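Local coordinates for vaginolysin (Gardnerella vaginalis, PDB 5IMY), which probably binds cholesterol in host membranes and acts as a pore-forming toxin, as other cholesterol-dependent cytolysins do, at residues A[27-32]-A[353-358]; A[87-92]-A[104-109]; A[111-116]-A[230-235]; A[120-125]-A[151-156]. All coordinates share one frame; numbering follows the deposited sequence.

Contact 1. Residues A[27-32]-A[353-358]; sequences NYLWDL and SFVKDN
The end of helix 22-30 comes down on the turn that follows strand 347-354, and the backbones are closest where the CA atoms of Trp-30 and Lys-356 stand 5.1 Å apart. Lys-356 carries most of the contact. Its CG is anti to the backbone N (chi1 -177°), and further bends along the chain lay the methylenes beside the carbonyl oxygens at the helix end, with CG 3.2 Å from Leu-29 O. The ammonium then donates from NZ to Leu-32 O at 2.6 Å, with a C=O...N angle of 173°, so the donor meets the oxygen almost head-on. A lysine suits this place because its flexible chain can follow the backbone while its charge meets a carbonyl just beyond the last helical turn. The indole of Trp-30 turns back toward the turn and presents an edge, with Lys-356 O close to the ring plane, 3.4 Å from Trp-30 CD1. Leu-29 CD1 meets Val-355 CG1 at 4.0 Å, two branched aliphatic groups suited to a buried place. Leu-32 and Val-355 both continue onto Pro-253 of strand 253-261, and Leu-29 reaches Leu-242 of helix 240-243, so the contact joins the N-terminal helix to one end of the large antiparallel sheet.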
loop_
_atom_site.group_PDB
_atom_site.type_symbol
_atom_site.label_atom_id
_atom_site.label_comp_id
_atom_site.label_asym_id
_atom_site.label_seq_id
_atom_site.Cartn_x
_atom_site.Cartn_y
_atom_site.Cartn_z
ATOM N N ASN A 27 -31.844 -32.178 -38.158
ATOM C CA ASN A 27 -30.534 -32.778 -37.917
ATOM C C ASN A 27 -29.416 -31.781 -38.185
ATOM O O ASN A 27 -28.392 -31.788 -37.493
ATOM C CB ASN A 27 -30.358 -34.026 -38.783
ATOM C CG ASN A 27 -31.129 -35.218 -38.250
ATOM O OD1 ASN A 27 -31.434 -35.296 -37.061
ATOM N ND2 ASN A 27 -31.442 -36.159 -39.132
ATOM N N TYR A 28 -29.589 -30.913 -39.184
ATOM C CA TYR A 28 -28.554 -29.931 -39.488
ATOM C C TYR A 28 -28.405 -28.918 -38.359
ATOM O O TYR A 28 -27.281 -28.574 -37.974
ATOM C CB TYR A 28 -28.873 -29.224 -40.805
ATOM C CG TYR A 28 -27.912 -28.107 -41.140
ATOM C CD1 TYR A 28 -26.606 -28.382 -41.518
ATOM C CD2 TYR A 28 -28.312 -26.779 -41.080
ATOM C CE1 TYR A 28 -25.721 -27.366 -41.824
ATOM C CE2 TYR A 28 -27.436 -25.754 -41.386
ATOM C CZ TYR A 28 -26.140 -26.054 -41.756
ATOM O OH TYR A 28 -25.262 -25.041 -42.063
ATOM N N LEU A 29 -29.521 -28.433 -37.812
ATOM C CA LEU A 29 -29.446 -27.452 -36.736
ATOM C C LEU A 29 -28.989 -28.084 -35.429
ATOM O O LEU A 29 -28.322 -27.425 -34.624
ATOM C CB LEU A 29 -30.803 -26.772 -36.550
ATOM C CG LEU A 29 -31.391 -26.083 -37.786
ATOM C CD1 LEU A 29 -32.702 -25.397 -37.434
ATOM C CD2 LEU A 29 -30.410 -25.088 -38.390
ATOM N N TRP A 30 -29.335 -29.353 -35.197
ATOM C CA TRP A 30 -28.906 -30.029 -33.977
ATOM C C TRP A 30 -27.427 -30.388 -34.019
ATOM O O TRP A 30 -26.760 -30.374 -32.979
ATOM C CB TRP A 30 -29.736 -31.294 -33.757
ATOM C CG TRP A 30 -31.080 -31.068 -33.130
ATOM C CD1 TRP A 30 -31.421 -30.086 -32.245
ATOM C CD2 TRP A 30 -32.262 -31.845 -33.343
ATOM N NE1 TRP A 30 -32.742 -30.208 -31.891
ATOM C CE2 TRP A 30 -33.283 -31.278 -32.554
ATOM C CE3 TRP A 30 -32.558 -32.967 -34.124
ATOM C CZ2 TRP A 30 -34.577 -31.794 -32.523
ATOM C CZ3 TRP A 30 -33.843 -33.478 -34.091
ATOM C CH2 TRP A 30 -34.836 -32.891 -33.298
ATOM N N ASP A 31 -26.900 -30.712 -35.197
ATOM C CA ASP A 31 -25.534 -31.195 -35.333
ATOM C C ASP A 31 -24.527 -30.079 -35.586
ATOM O O ASP A 31 -23.365 -30.370 -35.890
ATOM C CB ASP A 31 -25.455 -32.229 -36.459
ATOM C CG ASP A 31 -26.338 -33.434 -36.204
ATOM O OD1 ASP A 31 -26.832 -33.583 -35.065
ATOM O OD2 ASP A 31 -26.533 -34.237 -37.142
ATOM N N LEU A 32 -24.939 -28.818 -35.476
ATOM C CA LEU A 32 -23.979 -27.724 -35.521
ATOM C C LEU A 32 -23.011 -27.842 -34.350
ATOM O O LEU A 32 -23.414 -28.105 -33.214
ATOM C CB LEU A 32 -24.698 -26.375 -35.472
ATOM C CG LEU A 32 -25.589 -26.011 -36.661
ATOM C CD1 LEU A 32 -26.485 -24.842 -36.292
ATOM C CD2 LEU A 32 -24.758 -25.680 -37.892
ATOM N N SER A 353 -31.381 -16.594 -27.699
ATOM C CA SER A 353 -31.159 -17.986 -27.348
ATOM C C SER A 353 -30.771 -18.755 -28.603
ATOM O O SER A 353 -31.216 -18.431 -29.708
ATOM C CB SER A 353 -32.407 -18.612 -26.712
ATOM O OG SER A 353 -32.769 -17.930 -25.525
ATOM N N PHE A 354 -29.932 -19.771 -28.427
ATOM C CA PHE A 354 -29.487 -20.573 -29.558
ATOM C C PHE A 354 -30.624 -21.443 -30.077
ATOM O O PHE A 354 -31.381 -22.034 -29.305
ATOM C CB PHE A 354 -28.304 -21.454 -29.157
ATOM C CG PHE A 354 -27.016 -20.702 -28.981
ATOM C CD1 PHE A 354 -26.347 -20.182 -30.078
ATOM C CD2 PHE A 354 -26.464 -20.527 -27.722
ATOM C CE1 PHE A 354 -25.160 -19.493 -29.922
ATOM C CE2 PHE A 354 -25.277 -19.840 -27.560
ATOM C CZ PHE A 354 -24.623 -19.322 -28.661
ATOM N N VAL A 355 -30.738 -21.519 -31.404
ATOM C CA VAL A 355 -31.770 -22.350 -32.017
ATOM C C VAL A 355 -31.515 -23.822 -31.720
ATOM O O VAL A 355 -32.456 -24.603 -31.533
ATOM C CB VAL A 355 -31.829 -22.085 -33.534
ATOM C CG1 VAL A 355 -32.797 -23.048 -34.221
ATOM C CG2 VAL A 355 -32.231 -20.641 -33.802
ATOM N N LYS A 356 -30.243 -24.223 -31.665
ATOM C CA LYS A 356 -29.909 -25.638 -31.534
ATOM C C LYS A 356 -30.535 -26.244 -30.283
ATOM O O LYS A 356 -31.160 -27.309 -30.343
ATOM C CB LYS A 356 -28.389 -25.815 -31.514
ATOM C CG LYS A 356 -27.939 -27.274 -31.454
ATOM C CD LYS A 356 -26.790 -27.489 -30.475
ATOM C CE LYS A 356 -25.427 -27.291 -31.125
ATOM N NZ LYS A 356 -24.538 -28.458 -30.856
ATOM N N ASP A 357 -30.372 -25.583 -29.133
ATOM C CA ASP A 357 -30.802 -26.147 -27.858
ATOM C C ASP A 357 -31.615 -25.171 -27.013
ATOM O O ASP A 357 -31.890 -25.467 -25.845
ATOM C CB ASP A 357 -29.587 -26.629 -27.057
ATOM C CG ASP A 357 -28.535 -25.551 -26.889
ATOM O OD1 ASP A 357 -28.860 -24.365 -27.107
ATOM O OD2 ASP A 357 -27.385 -25.891 -26.540
ATOM N N ASN A 358 -32.004 -24.022 -27.563
ATOM C CA ASN A 358 -32.823 -23.043 -26.852
ATOM C C ASN A 358 -32.133 -22.501 -25.603
ATOM O O ASN A 358 -32.790 -21.927 -24.727
ATOM C CB ASN A 358 -34.187 -23.636 -26.480
ATOM C CG ASN A 358 -34.955 -24.127 -27.691
ATOM O OD1 ASN A 358 -35.438 -23.330 -28.496
ATOM N ND2 ASN A 358 -35.077 -25.443 -27.825
#

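Contact 2. Residues A[87-92]-A[104-109]; sequences DRVYPG and NMPSLI
Arg-88 and Leu-108 meet where two irregular loops run past each other, one leading into strand 94-96 and the other leaving helix 99-102, whose end is closed at Asn-104 by a Schellman motif. Arg-88 has the larger buried surface. Its chain lies across the second loop, so that the aliphatic part and NE pass over Pro-106 O; NE is 3.2 Å from that oxygen, but the angle is too poor for a hydrogen bond. The methylenes and NE thus pack along the peptide, while the guanidinium reaches the side chain of Met-105. Leu-108 fits between Arg-88 and Tyr-90. Its CG is 4.1 Å from Arg-88 CB, and CD2 lies 3.7 Å from Arg-88 O, so the branched end fills the angle between backbone and phenol. The Tyr-90 side chain stands roughly perpendicular to that of Leu-108, bringing CE2 to 4.0 Å from Leu-108 CD2; its other neighbours include Lys-139 and Val-142 of helix 139-158. Pro-106, a rigid apolar residue, sets its CG 4.5 Å from Val-89 CG2, and both residues also pack on Tyr-350 of strand 347-354. At the outer end of the arginine, Met-105, doubled back on itself by its chi2 and chi3 turns (-59° and -57°), brings its methyl CE to 3.3 Å from Arg-88 NH1.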
loop_
_atom_site.group_PDB
_atom_site.type_symbol
_atom_site.label_atom_id
_atom_site.label_comp_id
_atom_site.label_asym_id
_atom_site.label_seq_id
_atom_site.Cartn_x
_atom_site.Cartn_y
_atom_site.Cartn_z
ATOM N N ASP A 87 -34.847 -1.654 -35.391
ATOM C CA ASP A 87 -35.425 -2.181 -36.625
ATOM C C ASP A 87 -35.393 -3.703 -36.663
ATOM O O ASP A 87 -36.308 -4.327 -37.212
ATOM C CB ASP A 87 -34.676 -1.622 -37.835
ATOM C CG ASP A 87 -35.178 -0.256 -38.256
ATOM O OD1 ASP A 87 -36.407 -0.034 -38.221
ATOM O OD2 ASP A 87 -34.342 0.595 -38.627
ATOM N N ARG A 88 -34.359 -4.316 -36.090
ATOM C CA ARG A 88 -34.133 -5.749 -36.224
ATOM C C ARG A 88 -34.277 -6.500 -34.908
ATOM O O ARG A 88 -33.915 -7.678 -34.838
ATOM C CB ARG A 88 -32.744 -6.005 -36.809
ATOM C CG ARG A 88 -32.479 -5.244 -38.096
ATOM C CD ARG A 88 -31.302 -4.288 -37.988
ATOM N NE ARG A 88 -30.345 -4.527 -39.061
ATOM C CZ ARG A 88 -29.515 -3.613 -39.553
ATOM N NH1 ARG A 88 -29.521 -2.371 -39.084
ATOM N NH2 ARG A 88 -28.682 -3.944 -40.530
ATOM N N VAL A 89 -34.790 -5.853 -33.868
ATOM C CA VAL A 89 -34.950 -6.475 -32.560
ATOM C C VAL A 89 -36.441 -6.610 -32.299
ATOM O O VAL A 89 -37.138 -5.613 -32.072
ATOM C CB VAL A 89 -34.260 -5.669 -31.453
ATOM C CG1 VAL A 89 -34.548 -6.280 -30.085
ATOM C CG2 VAL A 89 -32.764 -5.619 -31.705
ATOM N N TYR A 90 -36.933 -7.843 -32.336
ATOM C CA TYR A 90 -38.306 -8.128 -31.961
ATOM C C TYR A 90 -38.377 -9.563 -31.476
ATOM O O TYR A 90 -37.558 -10.394 -31.887
ATOM C CB TYR A 90 -39.281 -7.911 -33.129
ATOM C CG TYR A 90 -38.879 -8.563 -34.437
ATOM C CD1 TYR A 90 -39.330 -9.831 -34.776
ATOM C CD2 TYR A 90 -38.064 -7.894 -35.342
ATOM C CE1 TYR A 90 -38.970 -10.421 -35.976
ATOM C CE2 TYR A 90 -37.700 -8.473 -36.541
ATOM C CZ TYR A 90 -38.154 -9.734 -36.854
ATOM O OH TYR A 90 -37.790 -10.307 -38.050
ATOM N N PRO A 91 -39.319 -9.883 -30.586
ATOM C CA PRO A 91 -39.509 -11.286 -30.198
ATOM C C PRO A 91 -39.691 -12.180 -31.413
ATOM O O PRO A 91 -40.585 -11.941 -32.229
ATOM C CB PRO A 91 -40.774 -11.243 -29.329
ATOM C CG PRO A 91 -40.837 -9.843 -28.816
ATOM C CD PRO A 91 -40.242 -8.977 -29.880
ATOM N N GLY A 92 -38.840 -13.195 -31.558
ATOM C CA GLY A 92 -38.936 -14.126 -32.663
ATOM C C GLY A 92 -37.998 -13.864 -33.825
ATOM O O GLY A 92 -38.024 -14.626 -34.798
ATOM N N ASN A 104 -23.910 -5.257 -31.365
ATOM C CA ASN A 104 -25.262 -4.800 -31.053
ATOM C C ASN A 104 -25.967 -4.220 -32.276
ATOM O O ASN A 104 -26.852 -3.371 -32.147
ATOM C CB ASN A 104 -25.256 -3.778 -29.911
ATOM C CG ASN A 104 -26.474 -3.899 -29.013
ATOM O OD1 ASN A 104 -27.100 -4.956 -28.935
ATOM N ND2 ASN A 104 -26.814 -2.816 -28.327
ATOM N N MET A 105 -25.582 -4.672 -33.467
ATOM C CA MET A 105 -26.250 -4.305 -34.716
ATOM C C MET A 105 -26.591 -5.570 -35.489
ATOM O O MET A 105 -26.158 -5.760 -36.630
ATOM C CB MET A 105 -25.370 -3.373 -35.548
ATOM C CG MET A 105 -25.314 -1.946 -35.033
ATOM S SD MET A 105 -26.936 -1.158 -34.971
ATOM C CE MET A 105 -27.474 -1.316 -36.674
ATOM N N PRO A 106 -27.383 -6.461 -34.896
ATOM C CA PRO A 106 -27.627 -7.758 -35.531
ATOM C C PRO A 106 -28.350 -7.606 -36.860
ATOM O O PRO A 106 -29.174 -6.709 -37.049
ATOM C CB PRO A 106 -28.490 -8.498 -34.503
ATOM C CG PRO A 106 -29.178 -7.416 -33.743
ATOM C CD PRO A 106 -28.205 -6.271 -33.688
ATOM N N SER A 107 -28.019 -8.497 -37.788
ATOM C CA SER A 107 -28.682 -8.573 -39.081
ATOM C C SER A 107 -29.577 -9.802 -39.111
ATOM O O SER A 107 -29.208 -10.866 -38.603
ATOM C CB SER A 107 -27.664 -8.637 -40.223
ATOM O OG SER A 107 -26.833 -9.778 -40.103
ATOM N N LEU A 108 -30.756 -9.648 -39.704
ATOM C CA LEU A 108 -31.722 -10.732 -39.739
ATOM C C LEU A 108 -31.260 -11.837 -40.685
ATOM O O LEU A 108 -30.453 -11.624 -41.593
ATOM C CB LEU A 108 -33.090 -10.215 -40.183
ATOM C CG LEU A 108 -33.699 -9.116 -39.314
ATOM C CD1 LEU A 108 -34.856 -8.444 -40.035
ATOM C CD2 LEU A 108 -34.158 -9.687 -37.984
ATOM N N ILE A 109 -31.778 -13.035 -40.445
ATOM C CA ILE A 109 -31.656 -14.149 -41.377
ATOM C C ILE A 109 -32.951 -14.191 -42.172
ATOM O O ILE A 109 -34.017 -14.493 -41.625
ATOM C CB ILE A 109 -31.405 -15.480 -40.656
ATOM C CG1 ILE A 109 -30.114 -15.411 -39.837
ATOM C CG2 ILE A 109 -31.322 -16.624 -41.666
ATOM C CD1 ILE A 109 -29.952 -16.560 -38.866
#

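Contact 3. Residues A[111-116]-A[230-235]; sequences ANRAPI and ADFFAP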
loop_
_atom_site.group_PDB
_atom_site.type_symbol
_atom_site.label_atom_id
_atom_site.label_comp_id
_atom_site.label_asym_id
_atom_site.label_seq_id
_atom_site.Cartn_x
_atom_site.Cartn_y
_atom_site.Cartn_z
ATOM N N ALA A 111 -35.565 -15.811 -44.342
ATOM C CA ALA A 111 -35.981 -17.180 -44.609
ATOM C C ALA A 111 -37.491 -17.249 -44.478
ATOM O O ALA A 111 -38.113 -16.409 -43.820
ATOM C CB ALA A 111 -35.314 -18.174 -43.654
ATOM N N ASN A 112 -38.073 -18.251 -45.122
ATOM C CA ASN A 112 -39.503 -18.467 -44.996
ATOM C C ASN A 112 -39.810 -18.946 -43.586
ATOM O O ASN A 112 -39.378 -20.031 -43.188
ATOM C CB ASN A 112 -39.984 -19.482 -46.029
ATOM C CG ASN A 112 -39.644 -19.075 -47.448
ATOM O OD1 ASN A 112 -39.520 -17.888 -47.750
ATOM N ND2 ASN A 112 -39.494 -20.058 -48.327
ATOM N N ARG A 113 -40.549 -18.141 -42.834
ATOM C CA ARG A 113 -40.806 -18.390 -41.426
ATOM C C ARG A 113 -42.162 -19.056 -41.217
ATOM O O ARG A 113 -43.044 -19.025 -42.080
ATOM C CB ARG A 113 -40.747 -17.083 -40.629
ATOM C CG ARG A 113 -39.368 -16.450 -40.582
ATOM C CD ARG A 113 -38.408 -17.267 -39.733
ATOM N NE ARG A 113 -38.865 -17.371 -38.351
ATOM C CZ ARG A 113 -38.691 -16.430 -37.429
ATOM N NH1 ARG A 113 -38.066 -15.300 -37.734
ATOM N NH2 ARG A 113 -39.144 -16.617 -36.197
ATOM N N ALA A 114 -42.316 -19.656 -40.046
ATOM C CA ALA A 114 -43.572 -20.218 -39.588
ATOM C C ALA A 114 -44.214 -19.298 -38.562
ATOM O O ALA A 114 -43.551 -18.425 -37.996
ATOM C CB ALA A 114 -43.344 -21.598 -38.965
ATOM N N PRO A 115 -45.510 -19.453 -38.300
ATOM C CA PRO A 115 -46.128 -18.671 -37.226
ATOM C C PRO A 115 -45.416 -18.906 -35.904
ATOM O O PRO A 115 -44.785 -19.943 -35.688
ATOM C CB PRO A 115 -47.570 -19.188 -37.190
ATOM C CG PRO A 115 -47.813 -19.712 -38.561
ATOM C CD PRO A 115 -46.499 -20.268 -39.026
ATOM N N ILE A 116 -45.520 -17.922 -35.014
ATOM C CA ILE A 116 -44.863 -17.978 -33.717
ATOM C C ILE A 116 -45.786 -17.355 -32.680
ATOM O O ILE A 116 -46.525 -16.408 -32.966
ATOM C CB ILE A 116 -43.490 -17.268 -33.751
ATOM C CG1 ILE A 116 -42.741 -17.472 -32.436
ATOM C CG2 ILE A 116 -43.652 -15.781 -34.054
ATOM C CD1 ILE A 116 -41.238 -17.417 -32.603
ATOM N N ALA A 230 -36.398 -27.205 -36.271
ATOM C CA ALA A 230 -37.078 -27.104 -37.552
ATOM C C ALA A 230 -38.441 -26.475 -37.322
ATOM O O ALA A 230 -39.064 -26.660 -36.275
ATOM C CB ALA A 230 -37.225 -28.471 -38.218
ATOM N N ASP A 231 -38.904 -25.714 -38.306
ATOM C CA ASP A 231 -39.941 -24.725 -38.049
ATOM C C ASP A 231 -39.325 -23.642 -37.166
ATOM O O ASP A 231 -38.268 -23.849 -36.569
ATOM C CB ASP A 231 -41.181 -25.345 -37.404
ATOM C CG ASP A 231 -41.327 -24.986 -35.936
ATOM O OD1 ASP A 231 -41.609 -23.805 -35.638
ATOM O OD2 ASP A 231 -41.173 -25.884 -35.082
ATOM N N PHE A 232 -40.021 -22.521 -37.027
ATOM C CA PHE A 232 -39.417 -21.198 -37.140
ATOM C C PHE A 232 -39.508 -20.872 -38.621
ATOM O O PHE A 232 -39.888 -19.765 -39.005
ATOM C CB PHE A 232 -37.949 -21.106 -36.695
ATOM C CG PHE A 232 -37.750 -20.749 -35.244
ATOM C CD1 PHE A 232 -38.186 -19.535 -34.742
ATOM C CD2 PHE A 232 -37.063 -21.608 -34.398
ATOM C CE1 PHE A 232 -37.977 -19.199 -33.413
ATOM C CE2 PHE A 232 -36.850 -21.276 -33.073
ATOM C CZ PHE A 232 -37.305 -20.072 -32.581
ATOM N N PHE A 233 -39.178 -21.869 -39.439
ATOM C CA PHE A 233 -39.145 -21.774 -40.885
ATOM C C PHE A 233 -40.346 -22.480 -41.508
ATOM O O PHE A 233 -41.117 -23.173 -40.841
ATOM C CB PHE A 233 -37.853 -22.396 -41.418
ATOM C CG PHE A 233 -36.625 -22.041 -40.633
ATOM C CD1 PHE A 233 -35.917 -20.893 -40.924
ATOM C CD2 PHE A 233 -36.169 -22.871 -39.619
ATOM C CE1 PHE A 233 -34.783 -20.564 -40.216
ATOM C CE2 PHE A 233 -35.033 -22.547 -38.905
ATOM C CZ PHE A 233 -34.337 -21.394 -39.205
ATOM N N ALA A 234 -40.474 -22.326 -42.826
ATOM C CA ALA A 234 -41.576 -22.903 -43.594
ATOM C C ALA A 234 -41.510 -24.430 -43.586
ATOM O O ALA A 234 -40.530 -25.007 -43.089
ATOM C CB ALA A 234 -41.542 -22.381 -45.031
ATOM N N PRO A 235 -42.532 -25.116 -44.104
ATOM C CA PRO A 235 -42.523 -26.588 -44.095
ATOM C C PRO A 235 -41.431 -27.276 -44.910
ATOM O O PRO A 235 -40.765 -28.173 -44.382
ATOM C CB PRO A 235 -43.919 -26.928 -44.636
ATOM C CG PRO A 235 -44.763 -25.807 -44.133
ATOM C CD PRO A 235 -43.893 -24.585 -44.284
HETATM O O HOH W 1 -41.527 -18.838 -36.411
#
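Two extended loops are joined by a single beta bridge between Arg-113 and Phe-233, whose CA atoms are 3.8 Å apart. The bridge centres on Phe-232 O. Ala-114 N donates to it at 2.6 Å, and Arg-113 NE donates at 2.7 Å from the opposite face of the carbonyl plane, both donors standing well out of that plane, one on each side. The oxygen lies in the plane of the guanidinium, only 2° out of it, as suits an N-H donor in a flat group. A water adds a third, longer bond to Phe-232 O and also links Arg-113 NH2 with Ala-114 O. Two successive turns in the arginine chain (chi2 -70°, chi3 -61°) bring its head back to Phe-232, alongside that ring, with Arg-113 NH2 at the ring edge, 3.4 Å from Phe-232 CD1. Further along that ring, Ile-116 CD1 packs at 3.8 Å from Phe-232 CE1. Ala-111 CB touches the edge of the Phe-233 ring at CD1 (3.9 Å). Phe-233 packs against Leu-25 of helix 22-30 and Leu-94 of strand 94-96, while Phe-232 meets Tyr-255 of strand 253-261, so the bridged loops link the N-terminal helix with the large sheet.

Contact 4. Residues A[120-125]-A[151-156]; sequences VDLPGF and SKWNAQ
Trp-153 projects from its helix into the loop 120-125, which surrounds the indole on several sides. With CG anti to the backbone N (chi1 -175°), the ring extends away from the helix and its N-H points at Pro-123 O. The NE1 to O hydrogen bond is nearly straight (164°), though its modelled length of 2.4 Å is very short, and the oxygen lies at the indole edge. Leu-122 lies over one face, its CB 3.7 Å from the centroid of the five-membered ring in a CH-pi contact, and the pyrrolidine of Pro-123 borders the six-membered ring. Phe-125 is inclined to the indole, planes at 52°, with Trp-153 CD1 over its face, 3.3 Å from Phe-125 CE2. At the Phe-125 edge, Lys-152 CE comes within 4.0 Å of CE1; Lys-152 NZ hydrogen-bonds to the backbone O of Glu-129. An indole fits here, having a broad apolar surface and one N-H donor. Leu-122 continues onto Tyr-219 of strand 208-223, so helix 139-158 is joined through this loop to the large sheet.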
loop_
_atom_site.group_PDB
_atom_site.type_symbol
_atom_site.label_atom_id
_atom_site.label_comp_id
_atom_site.label_asym_id
_atom_site.label_seq_id
_atom_site.Cartn_x
_atom_site.Cartn_y
_atom_site.Cartn_z
ATOM N N VAL A 120 -46.869 -12.270 -22.913
ATOM C CA VAL A 120 -46.518 -11.121 -22.091
ATOM C C VAL A 120 -46.825 -11.467 -20.642
ATOM O O VAL A 120 -47.858 -12.076 -20.344
ATOM C CB VAL A 120 -47.277 -9.853 -22.536
ATOM C CG1 VAL A 120 -48.778 -10.006 -22.312
ATOM C CG2 VAL A 120 -46.739 -8.628 -21.817
ATOM N N ASP A 121 -45.921 -11.082 -19.743
ATOM C CA ASP A 121 -45.989 -11.480 -18.339
ATOM C C ASP A 121 -46.698 -10.451 -17.470
ATOM O O ASP A 121 -46.264 -10.176 -16.349
ATOM C CB ASP A 121 -44.577 -11.741 -17.824
ATOM C CG ASP A 121 -43.715 -10.495 -17.826
ATOM O OD1 ASP A 121 -44.105 -9.495 -18.462
ATOM O OD2 ASP A 121 -42.639 -10.519 -17.190
ATOM N N LEU A 122 -47.802 -9.877 -17.952
ATOM C CA LEU A 122 -48.499 -8.846 -17.194
ATOM C C LEU A 122 -49.473 -9.475 -16.199
ATOM O O LEU A 122 -50.098 -10.495 -16.503
ATOM C CB LEU A 122 -49.258 -7.913 -18.133
ATOM C CG LEU A 122 -48.383 -6.926 -18.906
ATOM C CD1 LEU A 122 -49.159 -6.278 -20.041
ATOM C CD2 LEU A 122 -47.831 -5.864 -17.969
ATOM N N PRO A 123 -49.632 -8.890 -15.012
ATOM C CA PRO A 123 -50.536 -9.483 -14.023
ATOM C C PRO A 123 -51.989 -9.340 -14.443
ATOM O O PRO A 123 -52.364 -8.421 -15.174
ATOM C CB PRO A 123 -50.242 -8.685 -12.749
ATOM C CG PRO A 123 -49.816 -7.363 -13.246
ATOM C CD PRO A 123 -49.074 -7.612 -14.538
ATOM N N GLY A 124 -52.810 -10.258 -13.950
ATOM C CA GLY A 124 -54.163 -10.412 -14.442
ATOM C C GLY A 124 -54.219 -11.562 -15.420
ATOM O O GLY A 124 -53.528 -12.569 -15.239
ATOM N N PHE A 125 -55.027 -11.426 -16.470
ATOM C CA PHE A 125 -55.047 -12.398 -17.559
ATOM C C PHE A 125 -55.494 -13.780 -17.100
ATOM O O PHE A 125 -55.434 -14.106 -15.908
ATOM C CB PHE A 125 -53.661 -12.509 -18.207
ATOM C CG PHE A 125 -53.387 -11.470 -19.261
ATOM C CD1 PHE A 125 -54.339 -11.156 -20.214
ATOM C CD2 PHE A 125 -52.167 -10.816 -19.301
ATOM C CE1 PHE A 125 -54.086 -10.208 -21.182
ATOM C CE2 PHE A 125 -51.907 -9.865 -20.269
ATOM C CZ PHE A 125 -52.869 -9.562 -21.210
ATOM N N SER A 151 -52.593 -3.005 -25.255
ATOM C CA SER A 151 -53.846 -2.269 -25.371
ATOM C C SER A 151 -55.008 -3.055 -24.772
ATOM O O SER A 151 -55.907 -2.473 -24.154
ATOM C CB SER A 151 -54.119 -1.939 -26.839
ATOM O OG SER A 151 -55.496 -1.694 -27.064
ATOM N N LYS A 152 -55.005 -4.379 -24.942
ATOM C CA LYS A 152 -56.069 -5.197 -24.369
ATOM C C LYS A 152 -55.929 -5.302 -22.856
ATOM O O LYS A 152 -56.932 -5.300 -22.133
ATOM C CB LYS A 152 -56.063 -6.588 -25.002
ATOM C CG LYS A 152 -57.103 -7.537 -24.415
ATOM C CD LYS A 152 -57.056 -8.911 -25.061
ATOM C CE LYS A 152 -55.718 -9.593 -24.826
ATOM N NZ LYS A 152 -55.766 -11.046 -25.138
ATOM N N TRP A 153 -54.695 -5.401 -22.360
ATOM C CA TRP A 153 -54.483 -5.470 -20.917
ATOM C C TRP A 153 -54.863 -4.158 -20.244
ATOM O O TRP A 153 -55.528 -4.158 -19.202
ATOM C CB TRP A 153 -53.026 -5.823 -20.619
ATOM C CG TRP A 153 -52.743 -6.028 -19.162
ATOM C CD1 TRP A 153 -52.825 -7.201 -18.470
ATOM C CD2 TRP A 153 -52.332 -5.033 -18.216
ATOM N NE1 TRP A 153 -52.490 -6.999 -17.154
ATOM C CE2 TRP A 153 -52.184 -5.676 -16.971
ATOM C CE3 TRP A 153 -52.074 -3.661 -18.301
ATOM C CZ2 TRP A 153 -51.790 -4.996 -15.820
ATOM C CZ3 TRP A 153 -51.683 -2.988 -17.157
ATOM C CH2 TRP A 153 -51.545 -3.656 -15.934
ATOM N N ASN A 154 -54.457 -3.027 -20.828
ATOM C CA ASN A 154 -54.774 -1.731 -20.237
ATOM C C ASN A 154 -56.278 -1.504 -20.146
ATOM O O ASN A 154 -56.746 -0.820 -19.228
ATOM C CB ASN A 154 -54.125 -0.610 -21.048
ATOM C CG ASN A 154 -52.611 -0.611 -20.943
ATOM O OD1 ASN A 154 -52.046 -1.106 -19.968
ATOM N ND2 ASN A 154 -51.948 -0.049 -21.947
ATOM N N ALA A 155 -57.049 -2.065 -21.079
ATOM C CA ALA A 155 -58.493 -1.858 -21.072
ATOM C C ALA A 155 -59.187 -2.775 -20.073
ATOM O O ALA A 155 -60.156 -2.366 -19.423
ATOM C CB ALA A 155 -59.060 -2.076 -22.475
ATOM N N GLN A 156 -58.710 -4.012 -19.932
ATOM C CA GLN A 156 -59.342 -4.975 -19.038
ATOM C C GLN A 156 -58.810 -4.909 -17.614
ATOM O O GLN A 156 -59.564 -5.176 -16.671
ATOM C CB GLN A 156 -59.148 -6.399 -19.568
ATOM C CG GLN A 156 -59.923 -6.716 -20.835
ATOM C CD GLN A 156 -59.872 -8.192 -21.188
ATOM O OE1 GLN A 156 -59.616 -9.037 -20.330
ATOM N NE2 GLN A 156 -60.112 -8.509 -22.455
#

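In the fold
From the N terminus, the chain leaves helix 22-30, and its last return in these contacts comes at the end of strand 347-354, where contact 1 closes a loop around the other three. Contact 2 closes a short loop around strand 94-96 and helix 99-102. Contact 3 follows in series, joining 111-116 and 230-235, and contact 4 is nested within its span, tying helix 139-158 to the loop after strand 116-120. Contacts 1 and 3 touch through Leu-29 and Phe-233; contacts 2 and 3 meet where Gly-92 O probably accepts a hydrogen bond from Arg-113 NH2. Contact 4 adjoins contact 3 in sequence but does not otherwise touch it, and its centre is about 33 Å from that of contact 1.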